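Local coordinates for protein PatF (Prochloron didemni, PDB 4BG2) that is related to the prenyltransferases of cyanobactin (patellamide) biosynthesis and is probably a prenyltransferase-like protein, its own activity not being established, at residues A[152-157]-A[167-172]; A[218-223]-A[241-246]. All blocks are in the same frame, centred on the assembly; numbering follows the deposited sequence.

Interaction 1: residues A[152-157]-A[167-172]; sequences TALVLD and RVLLRD
Leu154 reaches across from the helix of 152-157 and places its two methyls on two consecutive leucines, Leu169 and Leu170, of the helix of 167-172. The meeting is wholly apolar. CD1 of Leu154 lies 3.8 Å from CD1 of Leu169, and CD2 of Leu154 lies 4.0 Å from CD2 of Leu170, so each branch of the fork has a partner of its own. In both pairs the side chains cross at about a right angle. With CG anti to the backbone N (chi1 -154°), Leu154 spans much of the 8.1 Å between its CA and the CA of Leu169. Leu169 leaves its backbone toward the other helix, whereas Leu170 leaves its backbone to one side and meets Leu154 through CD2.

The two helices, 147-157 and 163-172, lie side by side on the outside of the antiparallel barrel. On the barrel side, Leu154 touches Leu190 and Leu169 touches Pro192, both on strand 186-194, and Tyr161 in the intervening loop packs on Leu154 and Leu169.

No hydrogen bond passes between the segments. The charged groups look to other partners: Arg171 forms salt bridges with Glu147 and Asp145, and Asp157 accepts hydrogen bonds from the hydroxyl of Tyr161 and the backbone N of Lys236. Cohesion here therefore comes from methyl packing and hydrophobic burial, and one leucine supplies all of it on the 152-157 side.

Interaction 2: residues A[218-223]-A[241-246]; sequences RKVNSI and PILFFY
Ile223, of the short helix 218-223, lays its terminal methyl over a face of the Phe245 ring. Its CB is directed at the strand. From there CG1 takes the place between the backbone N and the carbonyl carbon (chi1 59°) and comes to 3.9 Å from Phe245 CE1. CD1 ends the chain above the ring, 3.8 Å from CE1 and equally from CZ of Phe245. The same methyl is 4.0 Å from the ring centroid and 20° off the ring normal, a CH-pi contact displaced somewhat toward the rim. The two side chains cross at about a right angle.

Residues 242-246 belong to strand 242-247 of the antiparallel barrel that, ringed by helices, recalls the ABBA prenyltransferase fold. Side chains alternate along it: Leu243 and Phe245 face the helix outside, while Phe244 and Tyr246 turn to the other side, where the Tyr246 hydroxyl meets Glu51. Phe245 also packs against the ring of Phe230, and Leu288 of helix 285-288 touches Val220, Ile223 and Phe245 alike. An alanine in place of Phe245 would remove the ring beneath Ile223 CD1 and is likely to open a gap between helix and strand, leaving that methyl without its aromatic partner.

One turn back along the helix, Val220 and Leu243 meet tip to tip. Val220 CG2 is 3.4 Å from Leu243 CD1, tighter than usual for two carbons, and Val220 CG1 is 4.1 Å from the same methyl. On the helix itself, the Ser222 OG donates a hydrogen bond of 3.0 Å to Lys219 O, approaching at a C=O...O angle of 119° and tilted from the carbonyl plane.

Both contacts are apolar, with no hydrogen bond between their segments, yet they lie at different layers of the fold. All four touching residues of interaction 2 are buried, whereas in interaction 1 Leu154 is partly exposed. Interaction 1 joins two neighbouring helices to each other on the outside of the barrel; interaction 2 seats a short helix directly on a barrel strand. The first is aliphatic throughout, while the second adds an aromatic face to its aliphatic pair. They share no helix or strand; their centres are about 20 Å apart and their nearest atoms about 8 Å. The segments are indirectly connected: Phe234 touches Leu169 of one and Pro241 of the other.

Interaction 1: residues A[152-157]-A[167-172]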
ATOM      1  N   THR A 152       7.342  11.606  14.166  1.00 36.32           N
ATOM      2  CA  THR A 152       6.948  10.444  14.954  1.00 33.37           C
ATOM      3  C   THR A 152       7.272   9.152  14.204  1.00 33.25           C
ATOM      4  O   THR A 152       7.903   8.254  14.761  1.00 32.57           O
ATOM      5  CB  THR A 152       5.458  10.481  15.253  1.00 32.24           C
ATOM      6  OG1 THR A 152       5.123  11.714  15.912  1.00 31.90           O
ATOM      7  CG2 THR A 152       5.057   9.286  16.122  1.00 31.49           C
ATOM      8  N   ALA A 153       6.873   9.070  12.927  1.00 32.16           N
ATOM      9  CA  ALA A 153       7.170   7.877  12.097  1.00 31.36           C
ATOM     10  C   ALA A 153       8.671   7.630  11.974  1.00 32.56           C
ATOM     11  O   ALA A 153       9.141   6.492  12.099  1.00 32.33           O
ATOM     12  CB  ALA A 153       6.544   8.014  10.705  1.00 30.37           C
ATOM     13  N   LEU A 154       9.419   8.705  11.734  1.00 34.63           N
ATOM     14  CA  LEU A 154      10.872   8.629  11.590  1.00 37.76           C
ATOM     15  C   LEU A 154      11.537   8.110  12.868  1.00 38.58           C
ATOM     16  O   LEU A 154      12.458   7.307  12.812  1.00 39.08           O
ATOM     17  CB  LEU A 154      11.430  10.017  11.243  1.00 40.68           C
ATOM     18  CG  LEU A 154      12.736  10.144  10.484  1.00 43.97           C
ATOM     19  CD1 LEU A 154      12.708   9.444   9.140  1.00 43.42           C
ATOM     20  CD2 LEU A 154      13.043  11.627  10.294  1.00 48.50           C
ATOM     21  N   VAL A 155      11.075   8.587  14.012  1.00 39.42           N
ATOM     22  CA  VAL A 155      11.541   8.081  15.307  1.00 41.77           C
ATOM     23  C   VAL A 155      11.227   6.600  15.486  1.00 40.11           C
ATOM     24  O   VAL A 155      12.078   5.833  15.905  1.00 40.13           O
ATOM     25  CB  VAL A 155      10.889   8.861  16.470  1.00 43.17           C
ATOM     26  CG1 VAL A 155      11.043   8.115  17.793  1.00 45.56           C
ATOM     27  CG2 VAL A 155      11.487  10.254  16.555  1.00 44.58           C
ATOM     28  N   LEU A 156      10.003   6.197  15.164  1.00 38.72           N
ATOM     29  CA  LEU A 156       9.619   4.786  15.283  1.00 37.53           C
ATOM     30  C   LEU A 156      10.389   3.926  14.293  1.00 37.53           C
ATOM     31  O   LEU A 156      10.697   2.778  14.587  1.00 36.84           O
ATOM     32  CB  LEU A 156       8.109   4.612  15.072  1.00 36.82           C
ATOM     33  CG  LEU A 156       7.213   5.376  16.049  1.00 38.69           C
ATOM     34  CD1 LEU A 156       5.747   5.232  15.677  1.00 36.64           C
ATOM     35  CD2 LEU A 156       7.486   4.918  17.483  1.00 39.37           C
ATOM     36  N   ASP A 157      10.702   4.476  13.118  1.00 37.33           N
ATOM     37  CA  ASP A 157      11.509   3.751  12.139  1.00 36.38           C
ATOM     38  C   ASP A 157      12.933   3.631  12.653  1.00 39.88           C
ATOM     39  O   ASP A 157      13.549   2.575  12.534  1.00 41.65           O
ATOM     40  CB  ASP A 157      11.504   4.480  10.799  1.00 35.78           C
ATOM     41  CG  ASP A 157      12.501   3.915   9.816  1.00 36.16           C
ATOM     42  OD1 ASP A 157      12.331   2.747   9.378  1.00 35.59           O
ATOM     43  OD2 ASP A 157      13.448   4.651   9.444  1.00 38.28           O
ATOM     44  N   ARG A 167      15.134  15.725   5.103  1.00 40.55           N
ATOM     45  CA  ARG A 167      14.218  16.804   4.712  1.00 42.97           C
ATOM     46  C   ARG A 167      13.130  16.320   3.756  1.00 37.90           C
ATOM     47  O   ARG A 167      11.982  16.711   3.890  1.00 35.78           O
ATOM     48  CB  ARG A 167      14.987  17.988   4.091  1.00 48.16           C
ATOM     49  CG  ARG A 167      15.952  18.659   5.069  1.00 56.82           C
ATOM     50  CD  ARG A 167      15.234  19.323   6.247  1.00 62.72           C
ATOM     51  NE  ARG A 167      14.400  20.444   5.798  1.00 67.78           N
ATOM     52  CZ  ARG A 167      13.349  20.935   6.455  1.00 72.41           C
ATOM     53  NH1 ARG A 167      12.960  20.409   7.619  1.00 76.19           N
ATOM     54  NH2 ARG A 167      12.671  21.955   5.932  1.00 71.64           N
ATOM     55  N   VAL A 168      13.493  15.484   2.791  1.00 35.86           N
ATOM     56  CA  VAL A 168      12.489  14.880   1.919  1.00 34.45           C
ATOM     57  C   VAL A 168      11.454  14.128   2.755  1.00 33.31           C
ATOM     58  O   VAL A 168      10.247  14.260   2.535  1.00 32.32           O
ATOM     59  CB  VAL A 168      13.111  13.924   0.879  1.00 34.17           C
ATOM     60  CG1 VAL A 168      12.029  13.203   0.112  1.00 33.27           C
ATOM     61  CG2 VAL A 168      14.041  14.682  -0.091  1.00 36.46           C
ATOM     62  N   LEU A 169      11.924  13.326   3.700  1.00 33.27           N
ATOM     63  CA  LEU A 169      11.014  12.534   4.546  1.00 33.17           C
ATOM     64  C   LEU A 169      10.183  13.431   5.469  1.00 34.10           C
ATOM     65  O   LEU A 169       8.992  13.210   5.647  1.00 32.78           O
ATOM     66  CB  LEU A 169      11.803  11.508   5.374  1.00 32.66           C
ATOM     67  CG  LEU A 169      12.600  10.514   4.551  1.00 33.13           C
ATOM     68  CD1 LEU A 169      13.375   9.550   5.421  1.00 34.76           C
ATOM     69  CD2 LEU A 169      11.699   9.752   3.587  1.00 32.33           C
ATOM     70  N   LEU A 170      10.811  14.441   6.063  1.00 37.91           N
ATOM     71  CA  LEU A 170      10.096  15.313   7.005  1.00 40.68           C
ATOM     72  C   LEU A 170       9.044  16.181   6.299  1.00 42.56           C
ATOM     73  O   LEU A 170       7.999  16.472   6.879  1.00 45.63           O
ATOM     74  CB  LEU A 170      11.075  16.210   7.772  1.00 43.82           C
ATOM     75  CG  LEU A 170      11.884  15.604   8.925  1.00 44.93           C
ATOM     76  CD1 LEU A 170      12.829  16.648   9.511  1.00 47.36           C
ATOM     77  CD2 LEU A 170      10.962  15.056  10.005  1.00 45.73           C
ATOM     78  N   ARG A 171       9.312  16.581   5.051  1.00 42.39           N
ATOM     79  CA  ARG A 171       8.459  17.533   4.340  1.00 43.81           C
ATOM     80  C   ARG A 171       7.456  16.901   3.362  1.00 40.74           C
ATOM     81  O   ARG A 171       6.340  17.387   3.258  1.00 42.25           O
ATOM     82  CB  ARG A 171       9.307  18.546   3.568  1.00 49.13           C
ATOM     83  CG  ARG A 171      10.217  19.441   4.412  1.00 54.68           C
ATOM     84  CD  ARG A 171       9.477  20.272   5.451  1.00 60.90           C
ATOM     85  NE  ARG A 171       8.291  20.944   4.902  1.00 67.53           N
ATOM     86  CZ  ARG A 171       7.391  21.614   5.631  1.00 71.31           C
ATOM     87  NH1 ARG A 171       7.527  21.729   6.947  1.00 73.18           N
ATOM     88  NH2 ARG A 171       6.347  22.178   5.039  1.00 72.50           N
ATOM     89  N   ASP A 172       7.827  15.830   2.654  1.00 37.10           N
ATOM     90  CA  ASP A 172       6.973  15.280   1.580  1.00 34.33           C
ATOM     91  C   ASP A 172       6.284  13.935   1.880  1.00 32.47           C
ATOM     92  O   ASP A 172       5.578  13.397   1.017  1.00 30.23           O
ATOM     93  CB  ASP A 172       7.782  15.174   0.287  1.00 34.07           C
ATOM     94  CG  ASP A 172       8.131  16.552  -0.310  1.00 37.36           C
ATOM     95  OD1 ASP A 172       7.592  17.596   0.158  1.00 38.52           O
ATOM     96  OD2 ASP A 172       8.942  16.587  -1.256  1.00 37.20           O
TER

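Interaction 2: residues A[218-223]-A[241-246]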
ATOM      1  N   ARG A 218      18.957   7.589 -14.333  1.00 40.36           N
ATOM      2  CA  ARG A 218      18.334   8.183 -15.510  1.00 43.57           C
ATOM      3  C   ARG A 218      17.029   7.472 -15.845  1.00 41.25           C
ATOM      4  O   ARG A 218      16.048   8.098 -16.232  1.00 39.38           O
ATOM      5  CB  ARG A 218      19.301   8.152 -16.699  1.00 50.18           C
ATOM      6  CG  ARG A 218      20.491   9.079 -16.475  1.00 57.14           C
ATOM      7  CD  ARG A 218      21.408   9.157 -17.675  1.00 65.02           C
ATOM      8  NE  ARG A 218      22.191   7.926 -17.860  1.00 70.45           N
ATOM      9  CZ  ARG A 218      23.522   7.855 -17.943  1.00 75.97           C
ATOM     10  NH1 ARG A 218      24.285   8.943 -17.860  1.00 78.26           N
ATOM     11  NH2 ARG A 218      24.101   6.672 -18.124  1.00 80.15           N
ATOM     12  N   LYS A 219      17.004   6.160 -15.660  1.00 40.26           N
ATOM     13  CA  LYS A 219      15.803   5.390 -15.952  1.00 40.60           C
ATOM     14  C   LYS A 219      14.638   5.814 -15.033  1.00 36.65           C
ATOM     15  O   LYS A 219      13.509   5.984 -15.504  1.00 34.82           O
ATOM     16  CB  LYS A 219      16.094   3.887 -15.848  1.00 43.16           C
ATOM     17  CG  LYS A 219      14.858   3.011 -15.966  1.00 45.81           C
ATOM     18  CD  LYS A 219      14.800   2.276 -17.289  1.00 49.87           C
ATOM     19  CE  LYS A 219      13.367   1.882 -17.644  1.00 52.33           C
ATOM     20  NZ  LYS A 219      12.315   2.957 -17.649  1.00 54.92           N
ATOM     21  N   VAL A 220      14.918   5.998 -13.745  1.00 33.59           N
ATOM     22  CA  VAL A 220      13.925   6.569 -12.818  1.00 32.62           C
ATOM     23  C   VAL A 220      13.489   7.967 -13.234  1.00 33.57           C
ATOM     24  O   VAL A 220      12.288   8.242 -13.352  1.00 33.20           O
ATOM     25  CB  VAL A 220      14.448   6.634 -11.368  1.00 31.24           C
ATOM     26  CG1 VAL A 220      13.519   7.480 -10.495  1.00 30.77           C
ATOM     27  CG2 VAL A 220      14.533   5.226 -10.800  1.00 30.00           C
ATOM     28  N   ASN A 221      14.460   8.834 -13.495  1.00 34.92           N
ATOM     29  CA  ASN A 221      14.164  10.195 -13.946  1.00 37.16           C
ATOM     30  C   ASN A 221      13.366  10.279 -15.232  1.00 37.71           C
ATOM     31  O   ASN A 221      12.564  11.193 -15.387  1.00 38.10           O
ATOM     32  CB  ASN A 221      15.431  11.051 -14.027  1.00 39.33           C
ATOM     33  CG  ASN A 221      15.774  11.661 -12.678  1.00 41.04           C
ATOM     34  OD1 ASN A 221      15.177  12.673 -12.279  1.00 42.53           O
ATOM     35  ND2 ASN A 221      16.672  11.007 -11.932  1.00 39.64           N
ATOM     36  N   SER A 222      13.525   9.303 -16.120  1.00 38.31           N
ATOM     37  CA  SER A 222      12.828   9.346 -17.400  1.00 41.23           C
ATOM     38  C   SER A 222      11.370   8.927 -17.332  1.00 40.99           C
ATOM     39  O   SER A 222      10.621   9.252 -18.241  1.00 41.26           O
ATOM     40  CB  SER A 222      13.555   8.514 -18.455  1.00 43.39           C
ATOM     41  OG  SER A 222      13.260   7.149 -18.288  1.00 45.11           O
ATOM     42  N   ILE A 223      10.966   8.221 -16.268  1.00 40.38           N
ATOM     43  CA  ILE A 223       9.583   7.729 -16.139  1.00 40.22           C
ATOM     44  C   ILE A 223       8.777   8.313 -14.978  1.00 38.64           C
ATOM     45  O   ILE A 223       7.566   8.239 -14.997  1.00 36.34           O
ATOM     46  CB  ILE A 223       9.502   6.179 -16.030  1.00 41.83           C
ATOM     47  CG1 ILE A 223      10.292   5.688 -14.820  1.00 42.18           C
ATOM     48  CG2 ILE A 223       9.988   5.535 -17.337  1.00 43.42           C
ATOM     49  CD1 ILE A 223      10.123   4.215 -14.499  1.00 44.86           C
ATOM     50  N   PRO A 241      15.177   2.448  -1.223  1.00 30.63           N
ATOM     51  CA  PRO A 241      13.747   2.615  -1.248  1.00 28.60           C
ATOM     52  C   PRO A 241      13.054   1.750  -2.295  1.00 27.60           C
ATOM     53  O   PRO A 241      13.637   1.435  -3.324  1.00 27.92           O
ATOM     54  CB  PRO A 241      13.578   4.094  -1.615  1.00 29.35           C
ATOM     55  CG  PRO A 241      14.849   4.476  -2.345  1.00 30.24           C
ATOM     56  CD  PRO A 241      15.900   3.679  -1.643  1.00 31.56           C
ATOM     57  N   ILE A 242      11.787   1.460  -2.065  1.00 27.21           N
ATOM     58  CA  ILE A 242      10.923   0.924  -3.092  1.00 27.80           C
ATOM     59  C   ILE A 242      10.157   2.080  -3.724  1.00 26.37           C
ATOM     60  O   ILE A 242       9.618   2.929  -3.027  1.00 24.04           O
ATOM     61  CB  ILE A 242      10.017  -0.199  -2.547  1.00 30.84           C
ATOM     62  CG1 ILE A 242       9.140  -0.765  -3.656  1.00 34.07           C
ATOM     63  CG2 ILE A 242       9.152   0.279  -1.392  1.00 31.38           C
ATOM     64  CD1 ILE A 242       8.652  -2.148  -3.332  1.00 36.60           C
ATOM     65  N   LEU A 243      10.220   2.166  -5.054  1.00 24.62           N
ATOM     66  CA  LEU A 243       9.657   3.279  -5.798  1.00 25.34           C
ATOM     67  C   LEU A 243       8.322   2.857  -6.302  1.00 24.36           C
ATOM     68  O   LEU A 243       8.168   1.723  -6.699  1.00 25.50           O
ATOM     69  CB  LEU A 243      10.552   3.684  -6.989  1.00 26.63           C
ATOM     70  CG  LEU A 243      12.042   3.871  -6.708  1.00 27.99           C
ATOM     71  CD1 LEU A 243      12.795   4.329  -7.966  1.00 29.64           C
ATOM     72  CD2 LEU A 243      12.273   4.872  -5.578  1.00 29.04           C
ATOM     73  N   PHE A 244       7.351   3.757  -6.277  1.00 24.55           N
ATOM     74  CA  PHE A 244       6.012   3.452  -6.724  1.00 27.10           C
ATOM     75  C   PHE A 244       5.717   4.415  -7.867  1.00 26.73           C
ATOM     76  O   PHE A 244       5.905   5.611  -7.716  1.00 26.06           O
ATOM     77  CB  PHE A 244       4.979   3.711  -5.611  1.00 28.77           C
ATOM     78  CG  PHE A 244       4.744   2.563  -4.696  1.00 33.99           C
ATOM     79  CD1 PHE A 244       5.748   2.106  -3.844  1.00 38.25           C
ATOM     80  CD2 PHE A 244       3.462   1.991  -4.581  1.00 35.45           C
ATOM     81  CE1 PHE A 244       5.491   1.050  -2.948  1.00 38.36           C
ATOM     82  CE2 PHE A 244       3.214   0.962  -3.692  1.00 36.28           C
ATOM     83  CZ  PHE A 244       4.231   0.492  -2.868  1.00 36.71           C
ATOM     84  N   PHE A 245       5.181   3.884  -8.960  1.00 26.51           N
ATOM     85  CA  PHE A 245       4.771   4.682 -10.106  1.00 28.04           C
ATOM     86  C   PHE A 245       3.276   4.460 -10.340  1.00 28.84           C
ATOM     87  O   PHE A 245       2.908   3.387 -10.792  1.00 28.93           O
ATOM     88  CB  PHE A 245       5.573   4.258 -11.330  1.00 28.50           C
ATOM     89  CG  PHE A 245       7.054   4.322 -11.122  1.00 28.65           C
ATOM     90  CD1 PHE A 245       7.741   5.519 -11.315  1.00 29.75           C
ATOM     91  CD2 PHE A 245       7.757   3.207 -10.718  1.00 27.50           C
ATOM     92  CE1 PHE A 245       9.106   5.584 -11.117  1.00 31.71           C
ATOM     93  CE2 PHE A 245       9.116   3.264 -10.512  1.00 28.49           C
ATOM     94  CZ  PHE A 245       9.795   4.454 -10.706  1.00 30.47           C
ATOM     95  N   TYR A 246       2.447   5.468 -10.038  1.00 29.71           N
ATOM     96  CA  TYR A 246       0.985   5.380 -10.156  1.00 31.44           C
ATOM     97  C   TYR A 246       0.487   5.890 -11.513  1.00 32.97           C
ATOM     98  O   TYR A 246       0.860   6.968 -11.948  1.00 31.95           O
ATOM     99  CB  TYR A 246       0.278   6.136  -9.005  1.00 33.40           C
ATOM    100  CG  TYR A 246       0.017   5.265  -7.742  1.00 34.70           C
ATOM    101  CD1 TYR A 246      -1.172   4.512  -7.634  1.00 38.38           C
ATOM    102  CD2 TYR A 246       0.918   5.191  -6.686  1.00 35.31           C
ATOM    103  CE1 TYR A 246      -1.443   3.713  -6.520  1.00 37.58           C
ATOM    104  CE2 TYR A 246       0.652   4.385  -5.557  1.00 36.08           C
ATOM    105  CZ  TYR A 246      -0.528   3.642  -5.490  1.00 37.57           C
ATOM    106  OH  TYR A 246      -0.840   2.821  -4.396  1.00 39.90           O
TER